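Side-chain contacts in lipase (Pelosinus fermentans, PDB 5AH0), which probably hydrolyses ester bonds as a zinc-containing lipase of the alpha/beta-hydrolase clan, and also breaks down the polyester poly(butylene adipate-co-terephthalate): residues A[15-20]-A[29-34]; A[207-212]-A[216-221]; A[309-314]-A[319-324]; A[353-358]-A[364-369]. One frame throughout, in Å; residues are numbered along the deposited sequence.

Contact 1. Residues A[15-20]-A[29-34]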
loop_
_atom_site.group_PDB
_atom_site.type_symbol
_atom_site.label_atom_id
_atom_site.label_comp_id
_atom_site.label_asym_id
_atom_site.label_seq_id
_atom_site.Cartn_x
_atom_site.Cartn_y
_atom_site.Cartn_z
ATOM N N TRP A 15 3.321 8.632 -1.404
ATOM C CA TRP A 15 4.597 9.351 -1.565
ATOM C C TRP A 15 5.419 9.422 -0.272
ATOM O O TRP A 15 4.875 9.312 0.827
ATOM C CB TRP A 15 4.335 10.771 -2.085
ATOM C CG TRP A 15 3.515 11.596 -1.154
ATOM C CD1 TRP A 15 3.973 12.448 -0.181
ATOM C CD2 TRP A 15 2.084 11.655 -1.095
ATOM N NE1 TRP A 15 2.907 13.026 0.484
ATOM C CE2 TRP A 15 1.740 12.568 -0.069
ATOM C CE3 TRP A 15 1.058 11.034 -1.813
ATOM C CZ2 TRP A 15 0.416 12.864 0.254
ATOM C CZ3 TRP A 15 -0.255 11.324 -1.479
ATOM C CH2 TRP A 15 -0.562 12.227 -0.455
ATOM N N GLY A 16 6.735 9.599 -0.409
ATOM C CA GLY A 16 7.636 9.591 0.732
ATOM C C GLY A 16 7.854 10.967 1.332
ATOM O O GLY A 16 7.487 11.979 0.736
ATOM N N ARG A 17 8.488 11.001 2.501
ATOM C CA ARG A 17 8.606 12.219 3.303
ATOM C C ARG A 17 9.452 13.287 2.619
ATOM O O ARG A 17 9.339 14.471 2.927
ATOM C CB ARG A 17 9.199 11.880 4.671
ATOM C CG ARG A 17 8.436 10.785 5.415
ATOM C CD ARG A 17 9.196 10.294 6.654
ATOM N NE ARG A 17 9.652 11.385 7.516
ATOM C CZ ARG A 17 8.881 12.062 8.370
ATOM N NH1 ARG A 17 7.589 11.780 8.492
ATOM N NH2 ARG A 17 9.408 13.035 9.103
ATOM N N ASN A 18 10.303 12.864 1.689
ATOM C CA ASN A 18 11.162 13.787 0.958
ATOM C C ASN A 18 10.475 14.303 -0.304
ATOM O O ASN A 18 11.082 14.992 -1.121
ATOM C CB ASN A 18 12.470 13.097 0.601
ATOM C CG ASN A 18 13.255 12.675 1.830
ATOM O OD1 ASN A 18 13.241 13.362 2.857
ATOM N ND2 ASN A 18 13.927 11.529 1.739
ATOM N N GLU A 19 9.204 13.945 -0.458
ATOM C CA GLU A 19 8.392 14.361 -1.589
ATOM C C GLU A 19 7.195 15.167 -1.113
ATOM O O GLU A 19 6.809 15.071 0.053
ATOM C CB GLU A 19 7.906 13.147 -2.378
ATOM C CG GLU A 19 8.992 12.361 -3.078
ATOM C CD GLU A 19 8.489 11.015 -3.583
ATOM O OE1 GLU A 19 7.895 10.261 -2.782
ATOM O OE2 GLU A 19 8.694 10.706 -4.778
ATOM N N VAL A 20 6.609 15.947 -2.021
ATOM C CA VAL A 20 5.404 16.718 -1.735
ATOM C C VAL A 20 5.576 17.494 -0.443
ATOM O O VAL A 20 4.930 17.196 0.563
ATOM C CB VAL A 20 4.158 15.813 -1.623
ATOM C CG1 VAL A 20 2.886 16.649 -1.545
ATOM C CG2 VAL A 20 4.084 14.871 -2.807
ATOM N N ILE A 29 -0.963 17.644 7.156
ATOM C CA ILE A 29 -0.148 18.730 7.686
ATOM C C ILE A 29 0.246 18.466 9.140
ATOM O O ILE A 29 0.840 19.324 9.790
ATOM C CB ILE A 29 -0.867 20.085 7.581
ATOM C CG1 ILE A 29 -2.077 20.126 8.513
ATOM C CG2 ILE A 29 -1.276 20.364 6.127
ATOM C CD1 ILE A 29 -2.720 21.499 8.602
ATOM N N THR A 30 -0.104 17.285 9.648
ATOM C CA THR A 30 0.482 16.767 10.888
ATOM C C THR A 30 1.457 15.608 10.586
ATOM O O THR A 30 1.161 14.725 9.783
ATOM C CB THR A 30 -0.619 16.294 11.859
ATOM O OG1 THR A 30 -1.582 17.342 12.028
ATOM C CG2 THR A 30 -0.039 15.925 13.219
ATOM N N ASP A 31 2.613 15.589 11.227
ATOM C CA ASP A 31 3.547 14.495 10.975
ATOM C C ASP A 31 3.289 13.347 11.946
ATOM O O ASP A 31 3.934 13.272 12.988
ATOM C CB ASP A 31 4.997 14.965 11.102
ATOM C CG ASP A 31 5.980 13.971 10.503
ATOM O OD1 ASP A 31 5.586 12.800 10.266
ATOM O OD2 ASP A 31 7.146 14.350 10.279
ATOM N N TYR A 32 2.359 12.454 11.599
ATOM C CA TYR A 32 1.933 11.384 12.508
ATOM C C TYR A 32 3.094 10.511 12.942
ATOM O O TYR A 32 3.192 10.132 14.112
ATOM C CB TYR A 32 0.848 10.507 11.874
ATOM C CG TYR A 32 -0.557 11.115 11.824
ATOM C CD1 TYR A 32 -0.830 12.384 12.349
ATOM C CD2 TYR A 32 -1.614 10.405 11.241
ATOM C CE1 TYR A 32 -2.132 12.938 12.273
ATOM C CE2 TYR A 32 -2.898 10.941 11.164
ATOM C CZ TYR A 32 -3.154 12.207 11.682
ATOM O OH TYR A 32 -4.436 12.711 11.596
ATOM N N GLU A 33 3.971 10.186 12.002
ATOM C CA GLU A 33 5.123 9.359 12.324
ATOM C C GLU A 33 5.937 9.968 13.466
ATOM O O GLU A 33 6.256 9.285 14.437
ATOM C CB GLU A 33 6.021 9.162 11.104
ATOM C CG GLU A 33 7.139 8.167 11.338
ATOM C CD GLU A 33 8.472 8.655 10.803
ATOM O OE1 GLU A 33 8.756 8.425 9.605
ATOM O OE2 GLU A 33 9.240 9.265 11.586
ATOM N N GLN A 34 6.297 11.240 13.342
ATOM C CA GLN A 34 7.110 11.893 14.371
ATOM C C GLN A 34 6.359 12.071 15.690
ATOM O O GLN A 34 6.953 11.946 16.765
ATOM C CB GLN A 34 7.625 13.248 13.877
ATOM C CG GLN A 34 8.824 13.143 12.931
ATOM C CD GLN A 34 9.454 14.494 12.632
ATOM O OE1 GLN A 34 8.988 15.532 13.112
ATOM N NE2 GLN A 34 10.521 14.489 11.834
#

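Contact 2. Residues A[207-212]-A[216-221]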
loop_
_atom_site.group_PDB
_atom_site.type_symbol
_atom_site.label_atom_id
_atom_site.label_comp_id
_atom_site.label_asym_id
_atom_site.label_seq_id
_atom_site.Cartn_x
_atom_site.Cartn_y
_atom_site.Cartn_z
ATOM N N LEU A 207 11.793 4.399 -17.038
ATOM C CA LEU A 207 10.879 5.535 -17.055
ATOM C C LEU A 207 11.130 6.526 -15.923
ATOM O O LEU A 207 10.236 6.815 -15.120
ATOM C CB LEU A 207 9.432 5.044 -17.021
ATOM C CG LEU A 207 9.019 4.349 -18.322
ATOM C CD1 LEU A 207 7.619 3.762 -18.239
ATOM C CD2 LEU A 207 9.122 5.325 -19.485
ATOM N N ASN A 208 12.349 7.048 -15.865
ATOM C CA ASN A 208 12.694 8.089 -14.913
ATOM C C ASN A 208 12.638 9.457 -15.581
ATOM O O ASN A 208 12.878 9.570 -16.783
ATOM C CB ASN A 208 14.076 7.828 -14.321
ATOM C CG ASN A 208 15.126 7.650 -15.381
ATOM O OD1 ASN A 208 15.409 6.526 -15.802
ATOM N ND2 ASN A 208 15.706 8.756 -15.836
ATOM N N ARG A 209 12.328 10.495 -14.807
ATOM C CA ARG A 209 12.181 11.820 -15.395
ATOM C C ARG A 209 13.464 12.290 -16.054
ATOM O O ARG A 209 14.547 12.168 -15.487
ATOM C CB ARG A 209 11.767 12.864 -14.368
ATOM C CG ARG A 209 11.315 14.131 -15.064
ATOM C CD ARG A 209 11.366 15.346 -14.185
ATOM N NE ARG A 209 10.424 15.306 -13.082
ATOM C CZ ARG A 209 9.751 16.370 -12.668
ATOM N NH1 ARG A 209 9.912 17.532 -13.298
ATOM N NH2 ARG A 209 8.914 16.275 -11.644
ATOM N N LYS A 210 13.321 12.837 -17.253
ATOM C CA LYS A 210 14.439 13.416 -17.980
ATOM C C LYS A 210 14.770 14.800 -17.427
ATOM O O LYS A 210 13.956 15.404 -16.724
ATOM C CB LYS A 210 14.111 13.485 -19.465
ATOM C CG LYS A 210 13.552 12.177 -20.001
ATOM C CD LYS A 210 14.475 11.007 -19.685
ATOM C CE LYS A 210 13.958 9.721 -20.304
ATOM N NZ LYS A 210 13.842 9.837 -21.782
ATOM N N SER A 211 15.961 15.297 -17.741
ATOM C CA SER A 211 16.378 16.614 -17.275
ATOM C C SER A 211 15.550 17.715 -17.917
ATOM O O SER A 211 15.287 17.684 -19.117
ATOM C CB SER A 211 17.861 16.842 -17.568
ATOM O OG SER A 211 18.208 18.208 -17.395
ATOM N N GLY A 212 15.111 18.672 -17.108
ATOM C CA GLY A 212 14.362 19.804 -17.623
ATOM C C GLY A 212 12.962 19.458 -18.099
ATOM O O GLY A 212 12.284 20.286 -18.709
ATOM N N THR A 216 4.276 17.673 -15.570
ATOM C CA THR A 216 3.144 17.309 -16.413
ATOM C C THR A 216 3.549 16.409 -17.582
ATOM O O THR A 216 2.891 15.397 -17.842
ATOM C CB THR A 216 2.448 18.564 -16.968
ATOM O OG1 THR A 216 1.790 19.256 -15.901
ATOM C CG2 THR A 216 1.421 18.184 -18.014
ATOM N N ASP A 217 4.628 16.763 -18.275
ATOM C CA ASP A 217 5.102 15.939 -19.382
ATOM C C ASP A 217 5.599 14.591 -18.893
ATOM O O ASP A 217 5.329 13.565 -19.507
ATOM C CB ASP A 217 6.229 16.638 -20.149
ATOM C CG ASP A 217 5.725 17.748 -21.047
ATOM O OD1 ASP A 217 4.601 18.247 -20.808
ATOM O OD2 ASP A 217 6.451 18.097 -22.009
ATOM N N TYR A 218 6.294 14.600 -17.763
ATOM C CA TYR A 218 6.806 13.379 -17.153
ATOM C C TYR A 218 5.640 12.453 -16.802
ATOM O O TYR A 218 5.670 11.260 -17.135
ATOM C CB TYR A 218 7.637 13.730 -15.913
ATOM C CG TYR A 218 8.018 12.567 -15.015
ATOM C CD1 TYR A 218 8.655 11.445 -15.518
ATOM C CD2 TYR A 218 7.707 12.592 -13.655
ATOM C CE1 TYR A 218 8.998 10.385 -14.691
ATOM C CE2 TYR A 218 8.041 11.537 -12.822
ATOM C CZ TYR A 218 8.686 10.434 -13.347
ATOM O OH TYR A 218 9.021 9.377 -12.528
ATOM N N THR A 219 4.609 13.009 -16.161
ATOM C CA THR A 219 3.424 12.238 -15.774
ATOM C C THR A 219 2.711 11.610 -16.970
ATOM O O THR A 219 2.407 10.414 -16.961
ATOM C CB THR A 219 2.397 13.109 -15.003
ATOM O OG1 THR A 219 3.055 13.826 -13.950
ATOM C CG2 THR A 219 1.311 12.242 -14.401
ATOM N N ASN A 220 2.442 12.419 -17.991
ATOM C CA ASN A 220 1.821 11.920 -19.217
ATOM C C ASN A 220 2.652 10.848 -19.908
ATOM O O ASN A 220 2.109 9.858 -20.386
ATOM C CB ASN A 220 1.528 13.067 -20.186
ATOM C CG ASN A 220 0.318 13.875 -19.768
ATOM O OD1 ASN A 220 -0.584 13.358 -19.103
ATOM N ND2 ASN A 220 0.282 15.143 -20.161
ATOM N N ARG A 221 3.964 11.041 -19.966
ATOM C CA ARG A 221 4.820 10.066 -20.631
ATOM C C ARG A 221 4.759 8.718 -19.904
ATOM O O ARG A 221 4.759 7.667 -20.539
ATOM C CB ARG A 221 6.264 10.578 -20.706
ATOM C CG ARG A 221 7.258 9.605 -21.352
ATOM C CD ARG A 221 8.576 10.296 -21.686
ATOM N NE ARG A 221 9.268 10.776 -20.489
ATOM C CZ ARG A 221 10.098 10.044 -19.746
ATOM N NH1 ARG A 221 10.366 8.785 -20.077
ATOM N NH2 ARG A 221 10.672 10.580 -18.676
#

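Contact 3. Residues A[309-314]-A[319-324]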
loop_
_atom_site.group_PDB
_atom_site.type_symbol
_atom_site.label_atom_id
_atom_site.label_comp_id
_atom_site.label_asym_id
_atom_site.label_seq_id
_atom_site.Cartn_x
_atom_site.Cartn_y
_atom_site.Cartn_z
ATOM N N ASN A 309 -24.325 -5.473 -6.791
ATOM C CA ASN A 309 -24.679 -4.368 -5.915
ATOM C C ASN A 309 -23.882 -4.315 -4.615
ATOM O O ASN A 309 -23.640 -3.237 -4.080
ATOM C CB ASN A 309 -26.170 -4.413 -5.610
ATOM C CG ASN A 309 -27.006 -4.030 -6.810
ATOM O OD1 ASN A 309 -26.595 -3.208 -7.621
ATOM N ND2 ASN A 309 -28.183 -4.624 -6.932
ATOM N N SER A 310 -23.434 -5.464 -4.127
ATOM C CA SER A 310 -22.667 -5.487 -2.890
ATOM C C SER A 310 -21.281 -4.859 -3.065
ATOM O O SER A 310 -20.612 -4.563 -2.082
ATOM C CB SER A 310 -22.554 -6.921 -2.358
ATOM O OG SER A 310 -21.677 -7.712 -3.136
ATOM N N TRP A 311 -20.856 -4.656 -4.309
ATOM C CA TRP A 311 -19.567 -4.016 -4.598
ATOM C C TRP A 311 -19.645 -2.499 -4.734
ATOM O O TRP A 311 -18.618 -1.816 -4.764
ATOM C CB TRP A 311 -18.963 -4.580 -5.873
ATOM C CG TRP A 311 -18.322 -5.890 -5.654
ATOM C CD1 TRP A 311 -18.949 -7.092 -5.500
ATOM C CD2 TRP A 311 -16.920 -6.152 -5.555
ATOM N NE1 TRP A 311 -18.026 -8.081 -5.315
ATOM C CE2 TRP A 311 -16.770 -7.535 -5.341
ATOM C CE3 TRP A 311 -15.776 -5.350 -5.623
ATOM C CZ2 TRP A 311 -15.519 -8.140 -5.193
ATOM C CZ3 TRP A 311 -14.534 -5.950 -5.477
ATOM C CH2 TRP A 311 -14.416 -7.333 -5.265
ATOM N N LYS A 312 -20.855 -1.970 -4.833
ATOM C CA LYS A 312 -21.007 -0.534 -5.032
ATOM C C LYS A 312 -20.532 0.342 -3.860
ATOM O O LYS A 312 -19.967 1.406 -4.091
ATOM C CB LYS A 312 -22.463 -0.212 -5.369
ATOM C CG LYS A 312 -22.874 -0.659 -6.778
ATOM C CD LYS A 312 -24.342 -0.378 -7.050
ATOM C CE LYS A 312 -24.715 -0.710 -8.492
ATOM N NZ LYS A 312 -26.189 -0.616 -8.739
ATOM N N PRO A 313 -20.735 -0.092 -2.603
ATOM C CA PRO A 313 -20.238 0.852 -1.587
ATOM C C PRO A 313 -18.718 0.947 -1.611
ATOM O O PRO A 313 -18.054 -0.071 -1.771
ATOM C CB PRO A 313 -20.736 0.251 -0.257
ATOM C CG PRO A 313 -21.853 -0.680 -0.646
ATOM C CD PRO A 313 -21.458 -1.226 -1.994
ATOM N N ASN A 314 -18.183 2.158 -1.475
ATOM C CA ASN A 314 -16.746 2.341 -1.555
ATOM C C ASN A 314 -16.268 3.580 -0.804
ATOM O O ASN A 314 -17.078 4.331 -0.257
ATOM C CB ASN A 314 -16.318 2.405 -3.017
ATOM C CG ASN A 314 -16.831 3.637 -3.724
ATOM O OD1 ASN A 314 -16.192 4.691 -3.701
ATOM N ND2 ASN A 314 -17.988 3.516 -4.355
ATOM N N ASN A 319 -13.499 -0.521 -3.246
ATOM C CA ASN A 319 -14.759 -1.108 -2.792
ATOM C C ASN A 319 -14.675 -1.546 -1.325
ATOM O O ASN A 319 -13.701 -2.187 -0.926
ATOM C CB ASN A 319 -15.130 -2.308 -3.661
ATOM C CG ASN A 319 -14.940 -2.035 -5.132
ATOM O OD1 ASN A 319 -13.804 -1.955 -5.603
ATOM N ND2 ASN A 319 -16.045 -1.913 -5.877
ATOM N N THR A 320 -15.702 -1.218 -0.537
ATOM C CA THR A 320 -15.713 -1.540 0.888
ATOM C C THR A 320 -15.652 -3.041 1.127
ATOM O O THR A 320 -14.982 -3.501 2.036
ATOM C CB THR A 320 -16.971 -0.986 1.574
ATOM O OG1 THR A 320 -17.044 0.426 1.362
ATOM C CG2 THR A 320 -16.928 -1.251 3.055
ATOM N N ILE A 321 -16.330 -3.808 0.283
ATOM C CA ILE A 321 -16.418 -5.261 0.456
ATOM C C ILE A 321 -15.050 -5.927 0.327
ATOM O O ILE A 321 -14.862 -7.063 0.751
ATOM C CB ILE A 321 -17.409 -5.898 -0.562
ATOM C CG1 ILE A 321 -17.746 -7.341 -0.181
ATOM C CG2 ILE A 321 -16.866 -5.831 -1.968
ATOM C CD1 ILE A 321 -18.683 -8.019 -1.173
ATOM N N SER A 322 -14.092 -5.226 -0.265
ATOM C CA SER A 322 -12.804 -5.834 -0.564
ATOM C C SER A 322 -11.784 -5.707 0.585
ATOM O O SER A 322 -10.679 -6.267 0.501
ATOM C CB SER A 322 -12.235 -5.218 -1.846
ATOM O OG SER A 322 -10.940 -5.714 -2.144
ATOM N N GLN A 323 -12.158 -4.999 1.655
ATOM C CA GLN A 323 -11.178 -4.496 2.632
ATOM C C GLN A 323 -11.086 -5.259 3.962
ATOM O O GLN A 323 -10.151 -5.039 4.723
ATOM C CB GLN A 323 -11.474 -3.036 2.972
ATOM C CG GLN A 323 -11.565 -2.060 1.796
ATOM C CD GLN A 323 -11.900 -0.665 2.289
ATOM O OE1 GLN A 323 -11.795 -0.392 3.477
ATOM N NE2 GLN A 323 -12.368 0.200 1.398
ATOM N N ASN A 324 -12.037 -6.133 4.270
ATOM C CA ASN A 324 -11.972 -6.822 5.559
ATOM C C ASN A 324 -10.932 -7.932 5.542
ATOM O O ASN A 324 -10.548 -8.449 6.585
ATOM C CB ASN A 324 -13.329 -7.394 5.967
ATOM C CG ASN A 324 -13.901 -8.351 4.942
ATOM O OD1 ASN A 324 -13.284 -8.643 3.916
ATOM N ND2 ASN A 324 -15.074 -8.882 5.241
#

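Contact 4. Residues A[353-358]-A[364-369]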
loop_
_atom_site.group_PDB
_atom_site.type_symbol
_atom_site.label_atom_id
_atom_site.label_comp_id
_atom_site.label_asym_id
_atom_site.label_seq_id
_atom_site.Cartn_x
_atom_site.Cartn_y
_atom_site.Cartn_z
ATOM N N ASP A 353 -17.151 4.226 9.000
ATOM C CA ASP A 353 -18.160 4.786 8.113
ATOM C C ASP A 353 -18.039 6.302 7.957
ATOM O O ASP A 353 -17.768 7.004 8.928
ATOM C CB ASP A 353 -19.543 4.416 8.635
ATOM C CG ASP A 353 -20.599 4.430 7.557
ATOM O OD1 ASP A 353 -20.239 4.405 6.351
ATOM O OD2 ASP A 353 -21.795 4.445 7.924
ATOM N N THR A 354 -18.282 6.784 6.737
ATOM C CA THR A 354 -18.099 8.187 6.323
ATOM C C THR A 354 -16.644 8.628 6.353
ATOM O O THR A 354 -16.354 9.830 6.416
ATOM C CB THR A 354 -18.867 9.181 7.186
ATOM O OG1 THR A 354 -18.136 9.371 8.405
ATOM C CG2 THR A 354 -20.311 8.694 7.463
ATOM N N ILE A 355 -15.745 7.651 6.333
ATOM C CA ILE A 355 -14.319 7.892 6.183
ATOM C C ILE A 355 -13.926 7.612 4.727
ATOM O O ILE A 355 -14.040 6.472 4.276
ATOM C CB ILE A 355 -13.518 6.982 7.131
ATOM C CG1 ILE A 355 -13.907 7.260 8.593
ATOM C CG2 ILE A 355 -11.976 7.106 6.891
ATOM C CD1 ILE A 355 -13.370 8.560 9.115
ATOM N N ASP A 356 -13.506 8.618 3.959
ATOM C CA ASP A 356 -13.109 8.280 2.592
ATOM C C ASP A 356 -11.633 7.858 2.550
ATOM O O ASP A 356 -10.957 7.801 3.585
ATOM C CB ASP A 356 -13.414 9.409 1.579
ATOM C CG ASP A 356 -12.587 10.685 1.781
ATOM O OD1 ASP A 356 -11.366 10.634 2.067
ATOM O OD2 ASP A 356 -13.181 11.777 1.589
ATOM N N HIS A 357 -11.144 7.549 1.356
ATOM C CA HIS A 357 -9.836 6.923 1.218
ATOM C C HIS A 357 -8.671 7.744 1.767
ATOM O O HIS A 357 -7.792 7.200 2.437
ATOM C CB HIS A 357 -9.570 6.616 -0.247
ATOM C CG HIS A 357 -8.518 5.579 -0.461
ATOM N ND1 HIS A 357 -8.704 4.257 -0.119
ATOM C CD2 HIS A 357 -7.280 5.662 -1.000
ATOM C CE1 HIS A 357 -7.623 3.570 -0.443
ATOM N NE2 HIS A 357 -6.742 4.399 -0.977
ATOM N N MET A 358 -8.660 9.046 1.487
ATOM C CA MET A 358 -7.574 9.893 1.970
ATOM C C MET A 358 -7.767 10.282 3.423
ATOM O O MET A 358 -6.783 10.554 4.117
ATOM C CB MET A 358 -7.433 11.153 1.118
ATOM C CG MET A 358 -7.197 10.858 -0.352
ATOM S SD MET A 358 -5.828 9.720 -0.554
ATOM C CE MET A 358 -4.444 10.789 -0.183
ATOM N N GLY A 364 -8.193 15.158 4.895
ATOM C CA GLY A 364 -9.581 15.337 4.504
ATOM C C GLY A 364 -10.475 15.897 5.581
ATOM O O GLY A 364 -10.036 16.158 6.701
ATOM N N THR A 365 -11.743 16.074 5.235
ATOM C CA THR A 365 -12.710 16.683 6.134
ATOM C C THR A 365 -13.166 15.735 7.245
ATOM O O THR A 365 -13.902 16.135 8.147
ATOM C CB THR A 365 -13.959 17.164 5.363
ATOM O OG1 THR A 365 -14.677 16.023 4.857
ATOM C CG2 THR A 365 -13.557 18.072 4.211
ATOM N N ASN A 366 -12.763 14.473 7.159
ATOM C CA ASN A 366 -13.087 13.526 8.215
ATOM C C ASN A 366 -11.899 12.652 8.587
ATOM O O ASN A 366 -12.068 11.465 8.887
ATOM C CB ASN A 366 -14.256 12.641 7.820
ATOM C CG ASN A 366 -14.900 11.988 9.011
ATOM O OD1 ASN A 366 -14.622 12.358 10.157
ATOM N ND2 ASN A 366 -15.761 11.006 8.759
ATOM N N ALA A 367 -10.709 13.247 8.566
ATOM C CA ALA A 367 -9.461 12.510 8.738
ATOM C C ALA A 367 -9.365 11.780 10.079
ATOM O O ALA A 367 -9.706 12.341 11.129
ATOM C CB ALA A 367 -8.279 13.452 8.579
ATOM N N LEU A 368 -8.926 10.521 10.025
ATOM C CA LEU A 368 -8.513 9.793 11.227
ATOM C C LEU A 368 -7.439 10.597 11.926
ATOM O O LEU A 368 -6.502 11.054 11.291
ATOM C CB LEU A 368 -7.975 8.422 10.876
ATOM C CG LEU A 368 -9.025 7.460 10.338
ATOM C CD1 LEU A 368 -8.416 6.066 10.208
ATOM C CD2 LEU A 368 -10.261 7.457 11.245
ATOM N N THR A 369 -7.565 10.765 13.234
ATOM C CA THR A 369 -6.704 11.689 13.964
ATOM C C THR A 369 -5.366 11.109 14.420
ATOM O O THR A 369 -5.131 9.898 14.358
ATOM C CB THR A 369 -7.413 12.202 15.201
ATOM O OG1 THR A 369 -7.726 11.082 16.035
ATOM C CG2 THR A 369 -8.708 12.940 14.812
HETATM O O HOH W 1 -13.981 13.371 3.779
HETATM O O HOH W 2 -12.265 14.779 2.736
#

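Contact 1. Residues A[15-20]-A[29-34]
Arg17 meets Asp31 end-on, a worked example of two N-H groups matched to the two oxygens of one carboxylate. Arg17 NH1 donates to Asp31 OD1 over 2.9 Å, and Arg17 NH2 donates to Asp31 OD2, also over 2.9 Å. Both oxygens lie close to the guanidinium plane, and that plane is only 25° from the carboxylate's. OD2 accepts its hydrogen bond on the syn lone pair; OD1 is met on its syn side, a little out of plane. A bend in the arginine chain at chi3 (50°) turns the guanidinium to this partner.

Glu33 comes over a guanidinium face instead. Its OE1 is 3.7 Å from Arg17 NH1, a long salt bridge in which charge alone counts, since the N-H points elsewhere; OE1 is satisfied by a hydrogen bond with Thr45 OG1. At the guanidinium edge Gln34 NE2 approaches Arg17 NH2 to 3.3 Å, but two donors cannot bond. Behind the arginine, Gly16 N is satisfied by Glu19 OE1 at 2.7 Å, across a type I turn closed by Glu19 N and Gly16 O.

Were Arg17 replaced by alanine, Asp31 would probably lose both N-H partners and Glu33 the charge over which it lies. The chemistry thus implies a surface salt-bridge network that ties the loop after strand 6-9 to the start of helix 32-38, where Asp31 occupies the N-cap position.

Contact 2. Residues A[207-212]-A[216-221]
The Tyr218 ring carries Arg209 on one face: Arg209 CB sits 3.7 Å from the ring centroid and 14° off the normal, a CH-pi contact. Along the ring edge lies the backbone carbonyl of Leu207, with Leu207 O 3.8 Å from Tyr218 CE1. The second flat group, the Arg221 guanidinium, has the Lys210 chain over one face, where Lys210 CG comes within 3.5 Å of Arg221 NH2. At its edge is Asn208 O, which accepts a hydrogen bond from Arg221 NH2 (3.1 Å, 159° at the hydrogen). The bond lies in the guanidinium plane, yet it reaches the oxygen from above the carbonyl plane.

Arg221 NH2 also forms a salt bridge with Glu213, whose OE1 also accepts a hydrogen bond from Lys210 N. That negative charge probably eases the 4.0 Å approach of Lys210 NZ to Arg221 NH1. With CG anti to the backbone N (chi1 169°), Tyr218 turns toward the loop, and its hydroxyl is hydrogen-bonded to Phe200 N. Replacing Tyr218 by alanine would probably strip the Arg209 chain of its aromatic support and leave Phe200 N without this acceptor.

Tyr218 and Arg221, three residues apart, use one side of helix 215-223 to hold the loop that leads into it. Such a helical excursion between strands 153-159 and 258-265 is where alpha/beta hydrolases commonly carry their inserted lid or cap elements.

Contact 3. Residues A[309-314]-A[319-324]
Trp311 packs against Asn319 and Ile321, and can be followed outward atom by atom. CB starts beside the Asn319 amide, 4.0 Å from Asn319 ND2. CG and CE2 both lie near Ile321 CG2, which comes closest to Trp311 CD2, at 3.6 Å. This methyl stands over the six-membered ring, 3.8 Å from its centroid and close to the normal, a CH-pi contact. Trp311 NE1 stays 4.2 Å from both Ile321 CD1 and CG2. Further round, Trp311 CE3 comes to 3.5 Å from Asn319 CG, so the amide borders the ring at its edge, with the two planes 71° apart. The far rim, at CZ3, approaches Ser322 CB. Ile321 has CG1 anti to its backbone N (chi1 -167°), which leaves CG2 for the indole face while CD1 runs on to the hydroxyl of Ser310.

The residues between the segments form the short loop that carries Asp315, hydrogen-bonded through OD2 to His357 ND1, a pairing consistent with the acid and histidine of an alpha/beta-hydrolase catalytic triad. Two bonds cross the base of the loop. Asn319 ND2 donates to Trp311 O over 2.8 Å with an almost straight N-H (170°), the oxygen lying in the amide plane. Thr320 N donates to Pro313 O over 2.9 Å, and beside it the backbones of Asn314 and Asn319 form a single beta bridge. The other end of the Asn319 amide is occupied too, OD1 accepting from Thr167 N, so both sides of the buried group are used and its rotation is fixed. Thr320 OG1 is hydrogen-bonded to Thr264 O, on strand 258-265.

Contact 4. Residues A[353-358]-A[364-369]
Asn366 lays its amide against Thr354 and Ile355, and here the contact is closest. Asn366 ND2 donates to Thr354 O over 2.7 Å, at 163° about the hydrogen; the oxygen lies in the amide plane, but the donor stands above the carbonyl plane rather than on a lone pair. CG anti to the backbone N (chi1 -161°) carries the amide toward the other segment. The Ile355 end methyl fills the adjoining corner, with CD1 3.4 Å from Asn366 ND2 on one flank and 3.9 Å from Leu368 CD2 on another.

The opposite character appears toward Asp356 and exposed Thr365, whose side chains do not touch and are spanned by water. One water is 2.8 Å from Asp356 OD2 and 2.9 Å from Thr365 OG1. A second accepts from Thr365 N and reaches Asp356 OD2 only weakly.

Between the segments, Asp359 accepts from both Asp356 N and Asn366 N. Ring nitrogen NE2 of His357 is hydrogen-bonded to Ser114 OG, consistent with a Ser-His-Asp catalytic triad. The whole loop runs from strand 352-353, with Ile355 packed on Thr264 of strand 258-265, to helix 370-380, where Thr369 is the N-cap and its OG1 is bonded to Trp372 N.

The four contacts follow one another along the chain in series, each closing before the next opens, and all belong to the one lipase fold. Contacts 1 and 4 touch although far apart in sequence, their centres 17 Å apart: Tyr32 OH lies 2.7 Å from Leu368 O, a probable hydrogen bond between helix 32-38 and the loop before helix 370-380. Contacts 3 and 4 also have centres 17 Å apart without touching, but Asp315 and His357 join their loops beside strand 258-265, at the apparent catalytic triad. Contact 2 is peripheral, its centre 35 Å from that of contact 3, on the helical excursion that leaves the central parallel sheet.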